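Local coordinates for protein exosome complex component Rrp42 (PDB 3M7N) that probably serves as a non-catalytic component of the RNA-degrading exosome and contributes to the structuring of the Rrp41 active site, at residues Val62-Gly67 and Thr163-Glu168; Arg76-Val81 and Val132-Val137; Glu115-Asp120 and Pro179-Pro184; Val185-Leu190 and Asn247-Leu252; Thr210-Thr215 and Gly229-Asp234. All blocks are in the same frame, centred on the assembly; numbering follows the deposited sequence.

Contact 1. Residues Val62-Gly67 and Thr163-Glu168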
# COMPACT_ATOMS: atom_id res chain seq x y z
N VAL H 62 -11.09 -9.97 27.92
CA VAL H 62 -11.71 -11.14 27.35
C VAL H 62 -13.17 -10.86 27.07
O VAL H 62 -13.85 -10.26 27.88
CB VAL H 62 -11.62 -12.36 28.31
CG1 VAL H 62 -12.29 -13.58 27.68
CG2 VAL H 62 -10.16 -12.66 28.65
N LYS H 63 -13.64 -11.31 25.91
CA LYS H 63 -15.04 -11.21 25.55
C LYS H 63 -15.58 -12.56 25.12
O LYS H 63 -14.93 -13.31 24.38
CB LYS H 63 -15.25 -10.18 24.42
CG LYS H 63 -14.87 -8.76 24.78
CD LYS H 63 -15.74 -8.21 25.90
CE LYS H 63 -17.18 -7.97 25.44
NZ LYS H 63 -17.94 -7.15 26.43
N MET H 64 -16.79 -12.89 25.56
CA MET H 64 -17.40 -14.15 25.19
C MET H 64 -18.77 -13.90 24.58
O MET H 64 -19.54 -13.09 25.09
CB MET H 64 -17.55 -15.06 26.40
CG MET H 64 -16.23 -15.46 27.04
SD MET H 64 -16.49 -16.58 28.43
CE MET H 64 -16.94 -18.07 27.55
N GLN H 65 -19.05 -14.59 23.49
CA GLN H 65 -20.36 -14.53 22.87
C GLN H 65 -20.67 -15.89 22.24
O GLN H 65 -19.76 -16.59 21.81
CB GLN H 65 -20.44 -13.39 21.85
CG GLN H 65 -19.46 -13.52 20.70
CD GLN H 65 -19.51 -12.34 19.73
OE1 GLN H 65 -19.44 -11.18 20.14
NE2 GLN H 65 -19.63 -12.65 18.44
N PRO H 66 -21.95 -16.27 22.23
CA PRO H 66 -22.35 -17.52 21.58
C PRO H 66 -22.02 -17.43 20.11
O PRO H 66 -21.93 -16.32 19.59
CB PRO H 66 -23.86 -17.54 21.77
CG PRO H 66 -24.08 -16.76 23.03
CD PRO H 66 -23.05 -15.68 23.02
N GLY H 67 -21.81 -18.56 19.44
CA GLY H 67 -21.47 -18.52 18.03
C GLY H 67 -21.35 -19.86 17.34
O GLY H 67 -21.63 -20.92 17.91
N THR H 163 -12.45 -14.26 34.37
CA THR H 163 -13.57 -14.14 33.46
C THR H 163 -14.88 -14.68 34.02
O THR H 163 -14.91 -15.65 34.79
CB THR H 163 -13.27 -14.85 32.13
OG1 THR H 163 -12.21 -14.17 31.46
CG2 THR H 163 -14.50 -14.86 31.23
N LYS H 164 -15.98 -14.04 33.64
CA LYS H 164 -17.31 -14.46 34.06
C LYS H 164 -18.13 -14.70 32.81
O LYS H 164 -18.35 -13.77 32.02
CB LYS H 164 -17.95 -13.38 34.93
CG LYS H 164 -19.43 -13.61 35.21
CD LYS H 164 -20.08 -12.39 35.89
CE LYS H 164 -19.79 -12.36 37.38
NZ LYS H 164 -20.47 -11.24 38.08
N VAL H 165 -18.57 -15.94 32.62
CA VAL H 165 -19.36 -16.26 31.44
C VAL H 165 -20.66 -15.47 31.46
O VAL H 165 -21.34 -15.42 32.48
CB VAL H 165 -19.64 -17.77 31.32
CG1 VAL H 165 -20.35 -18.06 30.01
CG2 VAL H 165 -18.34 -18.55 31.39
N PRO H 166 -21.00 -14.83 30.34
CA PRO H 166 -22.18 -13.97 30.34
C PRO H 166 -23.41 -14.74 29.90
O PRO H 166 -23.99 -14.43 28.86
CB PRO H 166 -21.84 -12.93 29.26
CG PRO H 166 -20.76 -13.59 28.39
CD PRO H 166 -20.39 -14.91 29.01
N ALA H 167 -23.82 -15.76 30.66
CA ALA H 167 -24.92 -16.59 30.20
C ALA H 167 -26.24 -15.82 30.24
O ALA H 167 -27.04 -15.89 29.31
CB ALA H 167 -25.00 -17.89 31.00
N GLU H 168 -26.45 -15.08 31.32
CA GLU H 168 -27.69 -14.32 31.50
C GLU H 168 -27.95 -13.39 30.35
O GLU H 168 -28.98 -13.48 29.69
CB GLU H 168 -27.63 -13.52 32.79
CG GLU H 168 -27.54 -14.39 34.01
CD GLU H 168 -26.97 -13.66 35.18
OE1 GLU H 168 -27.08 -12.41 35.18
OE2 GLU H 168 -26.42 -14.32 36.09
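Thr163 meets Val62 through its hydroxyl: OG1 of Thr163 lies 3.7 Å from CB of Val62, and the two side chains cross at about a right angle. The oxygen has a polar partner as well, a hydrogen bond to the carbonyl of Ala159 in helix 148-161. With OG1 of Thr163 beside the backbone N (chi1 -66°), the methyl CG2 is left anti to that N and turns to Met64, coming within 3.8 Å of SD of Met64. Val165 brings a second methyl to the same sulfur, its CG2 being 4.0 Å from SD of Met64 and nearly as close to CE, where the methionine chain bends at chi3 (73°). Pro166, the centre of an inverse gamma turn, meets the base of that side chain: its CD is 3.9 Å from CB of Met64, and its CG is 3.6 Å from the backbone O of Met64. No hydrogen bond spans the two segments; the buried contact is mostly between methyls, the thioether and the proline ring, with Trp133 touching both Val165 and Pro166. It illustrates how the chain leaving a helix can cover a sheet strand, here strand 56-67 of the mixed sheet in the first domain of the RNase PH fold, a member of the ribosomal protein S5-like clan.

Contact 2. Residues Arg76-Val81 and Val132-Val137. With nucleotides of chain L.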
# COMPACT_ATOMS: atom_id res chain seq x y z
N ARG H 76 -16.80 -28.24 20.58
CA ARG H 76 -15.84 -27.42 21.32
C ARG H 76 -16.02 -25.92 21.13
O ARG H 76 -16.11 -25.42 20.01
CB ARG H 76 -14.40 -27.81 20.96
CG ARG H 76 -14.21 -29.28 20.75
CD ARG H 76 -12.97 -29.79 21.43
NE ARG H 76 -12.93 -31.25 21.36
CZ ARG H 76 -11.89 -31.98 21.74
NH1 ARG H 76 -10.79 -31.39 22.21
NH2 ARG H 76 -11.94 -33.30 21.64
N GLY H 77 -16.04 -25.21 22.26
CA GLY H 77 -15.95 -23.77 22.25
C GLY H 77 -14.67 -23.35 21.55
O GLY H 77 -13.80 -24.19 21.28
N VAL H 78 -14.57 -22.05 21.27
CA VAL H 78 -13.48 -21.49 20.47
C VAL H 78 -12.70 -20.42 21.23
O VAL H 78 -13.29 -19.62 21.96
CB VAL H 78 -14.05 -20.89 19.18
CG1 VAL H 78 -12.98 -20.20 18.36
CG2 VAL H 78 -14.73 -21.99 18.37
N ILE H 79 -11.38 -20.39 21.06
CA ILE H 79 -10.55 -19.34 21.63
C ILE H 79 -9.76 -18.69 20.53
O ILE H 79 -9.16 -19.37 19.70
CB ILE H 79 -9.55 -19.85 22.69
CG1 ILE H 79 -10.29 -20.50 23.85
CG2 ILE H 79 -8.69 -18.70 23.22
CD1 ILE H 79 -9.39 -20.88 25.03
N ILE H 80 -9.79 -17.36 20.50
CA ILE H 80 -9.11 -16.60 19.46
C ILE H 80 -8.34 -15.50 20.14
O ILE H 80 -8.90 -14.73 20.92
CB ILE H 80 -10.11 -15.96 18.48
CG1 ILE H 80 -11.30 -16.89 18.24
CG2 ILE H 80 -9.41 -15.57 17.18
CD1 ILE H 80 -12.06 -16.59 16.96
N VAL H 81 -7.05 -15.42 19.84
CA VAL H 81 -6.18 -14.47 20.49
C VAL H 81 -5.68 -13.44 19.48
O VAL H 81 -5.17 -13.80 18.43
CB VAL H 81 -4.96 -15.19 21.15
CG1 VAL H 81 -4.02 -14.18 21.79
CG2 VAL H 81 -5.43 -16.22 22.18
N VAL H 132 -21.99 -22.61 20.50
CA VAL H 132 -20.83 -22.80 21.36
C VAL H 132 -20.21 -21.46 21.75
O VAL H 132 -20.23 -20.51 20.96
CB VAL H 132 -19.80 -23.72 20.68
CG1 VAL H 132 -18.65 -22.91 20.08
CG2 VAL H 132 -19.30 -24.75 21.65
N TRP H 133 -19.66 -21.37 22.95
CA TRP H 133 -19.06 -20.12 23.39
C TRP H 133 -17.78 -19.81 22.62
O TRP H 133 -16.99 -20.71 22.31
CB TRP H 133 -18.74 -20.15 24.87
CG TRP H 133 -19.92 -19.93 25.73
CD1 TRP H 133 -20.56 -20.86 26.49
CD2 TRP H 133 -20.62 -18.70 25.93
NE1 TRP H 133 -21.61 -20.29 27.16
CE2 TRP H 133 -21.67 -18.96 26.83
CE3 TRP H 133 -20.46 -17.40 25.44
CZ2 TRP H 133 -22.56 -17.97 27.26
CZ3 TRP H 133 -21.34 -16.42 25.86
CH2 TRP H 133 -22.38 -16.71 26.76
N ILE H 134 -17.60 -18.54 22.30
CA ILE H 134 -16.37 -18.09 21.67
C ILE H 134 -15.66 -17.12 22.60
O ILE H 134 -16.25 -16.15 23.05
CB ILE H 134 -16.68 -17.39 20.36
CG1 ILE H 134 -17.38 -18.37 19.42
CG2 ILE H 134 -15.40 -16.83 19.76
CD1 ILE H 134 -17.92 -17.73 18.19
N VAL H 135 -14.41 -17.41 22.91
CA VAL H 135 -13.64 -16.56 23.82
C VAL H 135 -12.63 -15.70 23.05
O VAL H 135 -11.69 -16.22 22.46
CB VAL H 135 -12.90 -17.42 24.85
CG1 VAL H 135 -12.23 -16.56 25.88
CG2 VAL H 135 -13.88 -18.39 25.51
N PHE H 136 -12.85 -14.38 23.04
CA PHE H 136 -11.93 -13.45 22.41
C PHE H 136 -10.93 -12.95 23.42
O PHE H 136 -11.30 -12.33 24.42
CB PHE H 136 -12.67 -12.24 21.81
CG PHE H 136 -13.46 -12.57 20.57
CD1 PHE H 136 -14.83 -12.73 20.62
CD2 PHE H 136 -12.82 -12.73 19.35
CE1 PHE H 136 -15.55 -13.04 19.48
CE2 PHE H 136 -13.55 -13.03 18.21
CZ PHE H 136 -14.90 -13.19 18.28
N VAL H 137 -9.66 -13.25 23.17
CA VAL H 137 -8.59 -12.76 24.01
C VAL H 137 -7.89 -11.64 23.26
O VAL H 137 -7.24 -11.86 22.23
CB VAL H 137 -7.56 -13.87 24.43
CG1 VAL H 137 -6.43 -13.25 25.25
CG2 VAL H 137 -8.23 -14.96 25.23
O5' C L 3 -8.54 -17.97 11.70
C5' C L 3 -8.05 -17.19 12.83
C4' C L 3 -8.16 -17.83 14.22
O4' C L 3 -9.46 -18.43 14.46
C3' C L 3 -7.18 -18.96 14.57
O3' C L 3 -5.90 -18.45 14.93
C2' C L 3 -7.87 -19.64 15.75
O2' C L 3 -7.69 -18.98 16.99
C1' C L 3 -9.33 -19.54 15.34
N1 C L 3 -9.77 -20.80 14.67
C2 C L 3 -9.92 -21.97 15.44
O2 C L 3 -9.68 -21.92 16.66
N3 C L 3 -10.31 -23.12 14.84
C4 C L 3 -10.54 -23.12 13.52
N4 C L 3 -10.93 -24.28 12.95
C5 C L 3 -10.40 -21.94 12.72
C6 C L 3 -10.01 -20.81 13.33
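Ile80 and Phe136 lie side by side because each turns its gamma carbon (CG1 of Ile80, chi1 -37°; CG of Phe136, chi1 -72°) anti to its carbonyl carbon, which brings CD1 of Ile80 to 4.1 Å from CE2 of Phe136. They stand on neighbouring parallel strands joined through helix 100-115, a beta-alpha-beta crossover. Val78 and Ile80 each use both their N-H and their carbonyl towards the other strand; the bond from Val135 N to Val78 O is short (2.7 Å) and nearly straight (176°). Val78 and Ile134 share the face of Ile80 and Phe136, and a methyl of Ile134, CG2, sits over one face of the Phe136 ring, 3.8 Å above its plane and offset toward the rim. On the other face Ile79, Val81, Val135 and Val137 are buried, with helices 100-115 and 148-161 touching several of them. Ile80 also faces RNA, its CG2 being 3.9 Å from C4' of C3 of chain L. An alanine here, lacking CG1, CG2 and CD1, would probably open a gap between the Phe136 ring and the ribose and leave both with less to pack on. Across the outer edge of strand 78-84, O2' of C3 of chain L donates a hydrogen bond to Ile79 O, 3.1 Å away.

Contact 3. Residues Glu115-Asp120 and Pro179-Pro184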
# COMPACT_ATOMS: atom_id res chain seq x y z
N GLU H 115 -2.24 -25.33 24.26
CA GLU H 115 -1.54 -26.57 24.52
C GLU H 115 -1.51 -26.98 26.00
O GLU H 115 -1.35 -28.15 26.32
CB GLU H 115 -0.13 -26.51 23.94
CG GLU H 115 -0.09 -26.30 22.46
CD GLU H 115 -0.90 -27.34 21.68
OE1 GLU H 115 -0.84 -28.55 22.01
OE2 GLU H 115 -1.59 -26.95 20.72
N SER H 116 -1.65 -26.02 26.91
CA SER H 116 -1.79 -26.35 28.33
C SER H 116 -3.21 -26.80 28.62
O SER H 116 -3.49 -27.30 29.70
CB SER H 116 -1.44 -25.15 29.22
OG SER H 116 -2.51 -24.20 29.26
N GLU H 117 -4.11 -26.60 27.67
CA GLU H 117 -5.55 -26.82 27.87
C GLU H 117 -6.10 -26.10 29.11
O GLU H 117 -6.94 -26.62 29.82
CB GLU H 117 -5.89 -28.33 27.89
CG GLU H 117 -5.59 -29.01 26.54
CD GLU H 117 -5.58 -30.53 26.59
OE1 GLU H 117 -5.21 -31.16 25.58
OE2 GLU H 117 -5.94 -31.11 27.63
N ALA H 118 -5.63 -24.89 29.33
CA ALA H 118 -6.04 -24.05 30.45
C ALA H 118 -7.55 -23.83 30.56
O ALA H 118 -8.07 -23.61 31.65
CB ALA H 118 -5.34 -22.71 30.36
N VAL H 119 -8.24 -23.87 29.43
CA VAL H 119 -9.68 -23.67 29.43
C VAL H 119 -10.34 -24.89 28.83
O VAL H 119 -10.01 -25.29 27.71
CB VAL H 119 -10.11 -22.44 28.61
CG1 VAL H 119 -11.61 -22.39 28.53
CG2 VAL H 119 -9.56 -21.16 29.23
N ASP H 120 -11.28 -25.47 29.56
CA ASP H 120 -11.97 -26.66 29.09
C ASP H 120 -12.98 -26.27 28.04
O ASP H 120 -14.07 -25.80 28.36
CB ASP H 120 -12.67 -27.37 30.26
CG ASP H 120 -13.04 -28.80 29.94
OD1 ASP H 120 -13.05 -29.61 30.88
OD2 ASP H 120 -13.28 -29.12 28.75
N PRO H 179 -14.30 -21.93 33.75
CA PRO H 179 -13.45 -22.97 34.36
C PRO H 179 -12.03 -22.91 33.79
O PRO H 179 -11.81 -23.21 32.62
CB PRO H 179 -14.13 -24.29 33.94
CG PRO H 179 -15.48 -23.89 33.36
CD PRO H 179 -15.31 -22.49 32.84
N VAL H 180 -11.07 -22.51 34.62
CA VAL H 180 -9.67 -22.51 34.22
C VAL H 180 -8.90 -23.61 34.96
O VAL H 180 -8.86 -23.62 36.18
CB VAL H 180 -8.99 -21.16 34.51
CG1 VAL H 180 -7.54 -21.21 34.08
CG2 VAL H 180 -9.72 -20.02 33.79
N ARG H 181 -8.25 -24.51 34.22
CA ARG H 181 -7.62 -25.66 34.86
C ARG H 181 -6.10 -25.77 34.71
O ARG H 181 -5.52 -26.81 35.02
CB ARG H 181 -8.28 -26.94 34.36
CG ARG H 181 -8.26 -27.06 32.88
CD ARG H 181 -9.04 -28.29 32.44
NE ARG H 181 -9.12 -28.39 30.99
CZ ARG H 181 -9.69 -29.40 30.34
NH1 ARG H 181 -10.24 -30.41 31.02
NH2 ARG H 181 -9.70 -29.40 29.00
N ASP H 182 -5.45 -24.72 34.25
CA ASP H 182 -3.99 -24.75 34.21
C ASP H 182 -3.49 -23.33 34.23
O ASP H 182 -4.27 -22.38 34.16
CB ASP H 182 -3.45 -25.53 32.99
CG ASP H 182 -2.06 -26.14 33.24
OD1 ASP H 182 -1.82 -27.29 32.80
OD2 ASP H 182 -1.19 -25.48 33.86
N LEU H 183 -2.18 -23.17 34.35
CA LEU H 183 -1.61 -21.85 34.51
C LEU H 183 -0.34 -21.75 33.66
O LEU H 183 0.78 -21.82 34.18
CB LEU H 183 -1.36 -21.57 35.99
CG LEU H 183 -1.57 -20.14 36.49
CD1 LEU H 183 -1.28 -20.01 38.00
CD2 LEU H 183 -0.73 -19.13 35.69
N PRO H 184 -0.51 -21.61 32.34
CA PRO H 184 0.57 -21.38 31.38
C PRO H 184 1.32 -20.10 31.71
O PRO H 184 0.68 -19.04 31.87
CB PRO H 184 -0.16 -21.15 30.05
CG PRO H 184 -1.57 -21.47 30.28
CD PRO H 184 -1.85 -21.54 31.74
O HOH W 1 -9.12 -27.33 26.45
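Ala118 O is the anchor between these two loop segments: it accepts the backbone N-H of Arg181 at 2.7 Å, and CA of Val180 also approaches this Ala118 O, at 3.2 Å, as a C-H donor. Packing around it is close. CB of Ala118 rests 3.9 Å from CD of Pro184, while CG of Pro184 presses on Ser116, only 3.1 Å from its OG. That hydroxyl has its main polar partner in Gly112 O, back in the last turn of helix 100-115, whose end is closed by a Schellman motif, Glu117 with positive phi being the first residue to leave helical angles.

The outer side is built from charge and water round one arginine. CG of Arg181 stands between the backbone N and the carbonyl carbon (chi1 55°) and the chain runs extended to NE, which carries the guanidinium to Glu117 and Asp120. Arg181 NE donates to Glu117 O at 3.0 Å, with that oxygen 20° out of the guanidinium plane. The Asp120 carboxylate stacks over a guanidinium face, the planes 19° apart; OD1 of Asp120 is 2.9 Å from NH1 of Arg181, a salt bridge of charges alone, since no N-H points at the oxygen. OD2 of Asp120 is hydrogen-bonded to OG of Ser122. A water at the guanidinium edge gives a 2.6 Å bond to Val119 O and takes a weak one from NH2 of Arg181.

Behind the tight half, Ile157 of helix 148-161 touches Ala118 and Pro184, Ser116 packs on Val223 of strand 222-228, and Pro184 leads into strand 185-192.

Contact 4. Residues Val185-Leu190 and Asn247-Leu252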
# COMPACT_ATOMS: atom_id res chain seq x y z
N VAL H 185 2.65 -20.18 31.76
CA VAL H 185 3.50 -19.03 31.98
C VAL H 185 4.66 -19.17 31.04
O VAL H 185 5.22 -20.29 30.91
CB VAL H 185 4.06 -19.00 33.41
CG1 VAL H 185 5.03 -17.84 33.59
CG2 VAL H 185 2.92 -18.97 34.44
N SER H 186 4.99 -18.07 30.37
CA SER H 186 6.07 -18.05 29.39
C SER H 186 7.25 -17.27 29.91
O SER H 186 7.09 -16.25 30.58
CB SER H 186 5.59 -17.45 28.06
OG SER H 186 5.57 -16.02 28.12
N VAL H 187 8.45 -17.75 29.60
CA VAL H 187 9.69 -17.12 30.01
C VAL H 187 10.56 -16.86 28.80
O VAL H 187 10.95 -17.78 28.08
CB VAL H 187 10.51 -18.00 31.00
CG1 VAL H 187 11.86 -17.35 31.32
CG2 VAL H 187 9.71 -18.26 32.27
N THR H 188 10.92 -15.60 28.61
CA THR H 188 11.59 -15.17 27.39
C THR H 188 12.95 -14.63 27.70
O THR H 188 13.11 -13.74 28.54
CB THR H 188 10.74 -14.08 26.65
OG1 THR H 188 9.52 -14.67 26.20
CG2 THR H 188 11.52 -13.49 25.48
N SER H 189 13.96 -15.14 26.99
CA SER H 189 15.30 -14.65 27.21
C SER H 189 15.92 -14.03 25.96
O SER H 189 15.73 -14.49 24.83
CB SER H 189 16.20 -15.78 27.75
OG SER H 189 15.66 -16.33 28.94
N LEU H 190 16.67 -12.96 26.19
CA LEU H 190 17.51 -12.39 25.17
C LEU H 190 18.78 -13.27 25.06
O LEU H 190 19.46 -13.52 26.07
CB LEU H 190 17.88 -10.97 25.59
CG LEU H 190 18.32 -9.90 24.60
CD1 LEU H 190 19.37 -8.99 25.25
CD2 LEU H 190 18.85 -10.51 23.34
N ASN H 247 12.18 -23.28 36.00
CA ASN H 247 12.27 -22.72 37.34
C ASN H 247 11.64 -21.32 37.44
O ASN H 247 10.73 -21.12 38.25
CB ASN H 247 13.72 -22.73 37.84
CG ASN H 247 13.83 -22.60 39.35
OD1 ASN H 247 13.74 -23.60 40.08
ND2 ASN H 247 14.03 -21.38 39.84
N CYS H 248 12.12 -20.38 36.62
CA CYS H 248 11.55 -19.01 36.57
C CYS H 248 10.03 -19.00 36.42
O CYS H 248 9.35 -18.20 37.05
CB CYS H 248 12.14 -18.22 35.40
SG CYS H 248 13.82 -17.69 35.62
N ALA H 249 9.52 -19.86 35.55
CA ALA H 249 8.09 -19.99 35.31
C ALA H 249 7.35 -20.38 36.59
O ALA H 249 6.23 -19.91 36.86
CB ALA H 249 7.84 -21.04 34.20
N ARG H 250 7.97 -21.26 37.37
CA ARG H 250 7.39 -21.71 38.64
C ARG H 250 7.29 -20.55 39.62
O ARG H 250 6.24 -20.33 40.19
CB ARG H 250 8.21 -22.85 39.26
CG ARG H 250 7.65 -24.26 39.03
CD ARG H 250 8.01 -25.21 40.19
NE ARG H 250 9.34 -24.90 40.71
CZ ARG H 250 10.47 -25.36 40.20
NH1 ARG H 250 11.64 -25.01 40.74
NH2 ARG H 250 10.45 -26.17 39.15
N LYS H 251 8.38 -19.81 39.82
CA LYS H 251 8.33 -18.63 40.68
C LYS H 251 7.21 -17.69 40.24
O LYS H 251 6.38 -17.25 41.05
CB LYS H 251 9.65 -17.87 40.63
CG LYS H 251 10.75 -18.43 41.51
CD LYS H 251 10.71 -19.94 41.59
CE LYS H 251 11.66 -20.47 42.66
NZ LYS H 251 11.20 -21.82 43.14
N LEU H 252 7.19 -17.37 38.95
CA LEU H 252 6.16 -16.51 38.40
C LEU H 252 4.78 -17.02 38.75
O LEU H 252 3.89 -16.25 39.12
CB LEU H 252 6.33 -16.40 36.88
CG LEU H 252 7.44 -15.40 36.51
CD1 LEU H 252 7.64 -15.32 35.01
CD2 LEU H 252 7.12 -14.03 37.10
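Val185 and Val187, two residues apart on one strand, supply the methyls, and Cys248, Ala249 and Leu252 receive them on the helix. The contacts between side chains come first. CG1 of Val185 touches Leu252 at two points, 3.8 Å from CB and 3.9 Å from CD1, the side chains meeting at a slant. CG2 of Val187 fits between two neighbours on the helix, 3.9 Å from CB of Ala249 and 4.0 Å from CB of Cys248. In Val187 a chi1 of 175° leaves CG2 beside the backbone N and anti to the carbonyl carbon, and this is the branch that makes the closer contacts with the helix.

A methyl also reaches the helix backbone, consistent with the small side chain of Ala249: CG2 of Val187 comes 3.7 Å from Ala249 N. Helix 235-253 here lies across one face of the four-stranded antiparallel sheet in the second domain of the RNase PH fold; the axes of segments 247-252 and 185-190 approach to 7.9 Å, their directions 131° apart.

No hydrogen bond joins the two segments; the helix bonds within itself and the strand pairs with its neighbour in the sheet. Leu252 N is bonded to Cys248 O at 3.0 Å, and the backbones of Val185 and Val187 pair with Thr216 and Ile214 of the adjacent strand. Ser186 points away from the helix; its hydroxyl and that of Thr188 both hydrogen-bond to Asp150 of helix 148-161, and the Thr188 hydroxyl also bonds to that of Thr213.

Contact 5. Residues Thr210-Thr215 and Gly229-Asp234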
# COMPACT_ATOMS: atom_id res chain seq x y z
N THR H 210 17.05 -11.22 19.34
CA THR H 210 17.43 -12.63 19.31
C THR H 210 17.03 -13.30 20.62
O THR H 210 17.74 -13.22 21.63
CB THR H 210 18.93 -12.74 19.13
OG1 THR H 210 19.56 -11.86 20.06
CG2 THR H 210 19.31 -12.32 17.74
N THR H 211 15.87 -13.94 20.61
CA THR H 211 15.28 -14.42 21.84
C THR H 211 14.90 -15.91 21.82
O THR H 211 14.88 -16.57 20.78
CB THR H 211 14.03 -13.61 22.21
OG1 THR H 211 13.01 -13.82 21.23
CG2 THR H 211 14.36 -12.11 22.32
N LEU H 212 14.59 -16.41 23.01
CA LEU H 212 14.08 -17.76 23.17
C LEU H 212 12.96 -17.69 24.20
O LEU H 212 13.12 -17.09 25.27
CB LEU H 212 15.22 -18.70 23.57
CG LEU H 212 15.14 -20.24 23.58
CD1 LEU H 212 15.00 -20.76 24.98
CD2 LEU H 212 14.09 -20.84 22.66
N THR H 213 11.82 -18.24 23.86
CA THR H 213 10.68 -18.28 24.76
C THR H 213 10.33 -19.74 25.09
O THR H 213 10.21 -20.56 24.19
CB THR H 213 9.44 -17.61 24.13
OG1 THR H 213 9.71 -16.22 23.89
CG2 THR H 213 8.27 -17.71 25.07
N ILE H 214 10.17 -20.04 26.37
CA ILE H 214 9.72 -21.36 26.79
C ILE H 214 8.51 -21.20 27.69
O ILE H 214 8.55 -20.42 28.65
CB ILE H 214 10.82 -22.15 27.55
CG1 ILE H 214 11.98 -22.45 26.62
CG2 ILE H 214 10.26 -23.48 28.09
CD1 ILE H 214 13.24 -22.78 27.33
N THR H 215 7.44 -21.92 27.38
CA THR H 215 6.23 -21.89 28.19
C THR H 215 5.95 -23.22 28.87
O THR H 215 6.00 -24.29 28.26
CB THR H 215 5.01 -21.49 27.35
OG1 THR H 215 5.35 -20.34 26.56
CG2 THR H 215 3.79 -21.19 28.24
N GLY H 229 14.43 -14.62 15.80
CA GLY H 229 15.51 -13.72 15.45
C GLY H 229 16.58 -14.40 14.63
O GLY H 229 16.63 -15.64 14.56
N GLY H 230 17.44 -13.61 14.01
CA GLY H 230 18.47 -14.15 13.15
C GLY H 230 19.75 -14.46 13.90
O GLY H 230 20.71 -13.71 13.83
N TYR H 231 19.76 -15.56 14.64
CA TYR H 231 20.96 -15.97 15.34
C TYR H 231 21.07 -17.48 15.36
O TYR H 231 20.12 -18.19 15.01
CB TYR H 231 20.95 -15.44 16.77
CG TYR H 231 19.94 -16.10 17.72
CD1 TYR H 231 20.38 -16.88 18.79
CD2 TYR H 231 18.57 -15.91 17.57
CE1 TYR H 231 19.49 -17.45 19.69
CE2 TYR H 231 17.66 -16.49 18.46
CZ TYR H 231 18.13 -17.26 19.53
OH TYR H 231 17.27 -17.85 20.44
N LEU H 232 22.23 -17.98 15.77
CA LEU H 232 22.39 -19.40 15.96
C LEU H 232 22.38 -19.73 17.45
O LEU H 232 23.11 -19.14 18.23
CB LEU H 232 23.65 -19.90 15.25
CG LEU H 232 23.59 -19.82 13.71
CD1 LEU H 232 24.95 -20.11 13.09
CD2 LEU H 232 22.53 -20.74 13.12
N LEU H 233 21.54 -20.68 17.84
CA LEU H 233 21.37 -21.03 19.26
C LEU H 233 22.27 -22.21 19.65
O LEU H 233 22.10 -23.34 19.16
CB LEU H 233 19.92 -21.43 19.51
CG LEU H 233 19.20 -21.28 20.84
CD1 LEU H 233 18.24 -22.43 21.02
CD2 LEU H 233 20.12 -21.15 22.02
N ASP H 234 23.21 -21.96 20.54
CA ASP H 234 24.08 -23.01 21.07
C ASP H 234 23.24 -24.06 21.80
O ASP H 234 22.41 -23.71 22.63
CB ASP H 234 25.09 -22.38 22.01
CG ASP H 234 26.10 -23.38 22.52
OD1 ASP H 234 25.83 -24.01 23.56
OD2 ASP H 234 27.16 -23.52 21.87
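Tyr231 reaches back over Thr210 to Thr211, and its atoms can be followed outward one at a time. CB of Tyr231 lies 3.7 Å from CG2 of Thr210. At chi1 71° CG sits between the backbone N and the carbonyl carbon, which swings the ring over Thr210. There CD2 of Tyr231 is 3.6 Å from CB of Thr210, and CB of Thr210 stands 4.0 Å from the ring centroid, 28° off the normal, a CH-pi contact over one face. The Thr210 hydroxyl is engaged with Ile191 O. Farther out, CE2 of Tyr231 passes 3.6 Å from Thr211 O. At the tip, OH of Tyr231 donates to Thr211 O at 2.7 Å, but from above the carbonyl plane, 70° out of it; CB of Leu212 is 3.8 Å from the same Tyr231 OH. A phenylalanine here would keep the ring over Thr210 but would probably leave Thr211 O without its hydroxyl donor and the ring less firmly tied to the strand.

Gly229 lets the backbones come close: its positive phi would jam a CB against the preceding carbonyl, and a CB would also clash with CA of Thr210. Lys227 adds a cation-pi contact to the tyrosine ring. The whole is a loop folded back on the sheet it has just left, joining strand 222-228 to helix 235-253, which opens with Asp234 as N-cap, in the alpha+beta second domain of the RNase PH fold.

How the contacts relate
Two groups of contacts sit on opposite sides of the chain's centre, with contact 3 between them. Contacts 1 and 2, centres 9 Å apart, share the mixed sheet of the first domain, where strands 56-67 and 131-141 are neighbours; contact 2 falls within the span of chain that contact 1 brackets. Contacts 4 and 5, their centres 14 Å apart, share the antiparallel sheet through strands 185-192 and 211-216, and contact 5 likewise falls within the span of contact 4. Contact 3 alternates along the chain with contacts 1 and 2, touches contact 2 through Ile79 and Val119, and runs straight into contact 4 at Pro184, linking the RNA-touching first domain to the second.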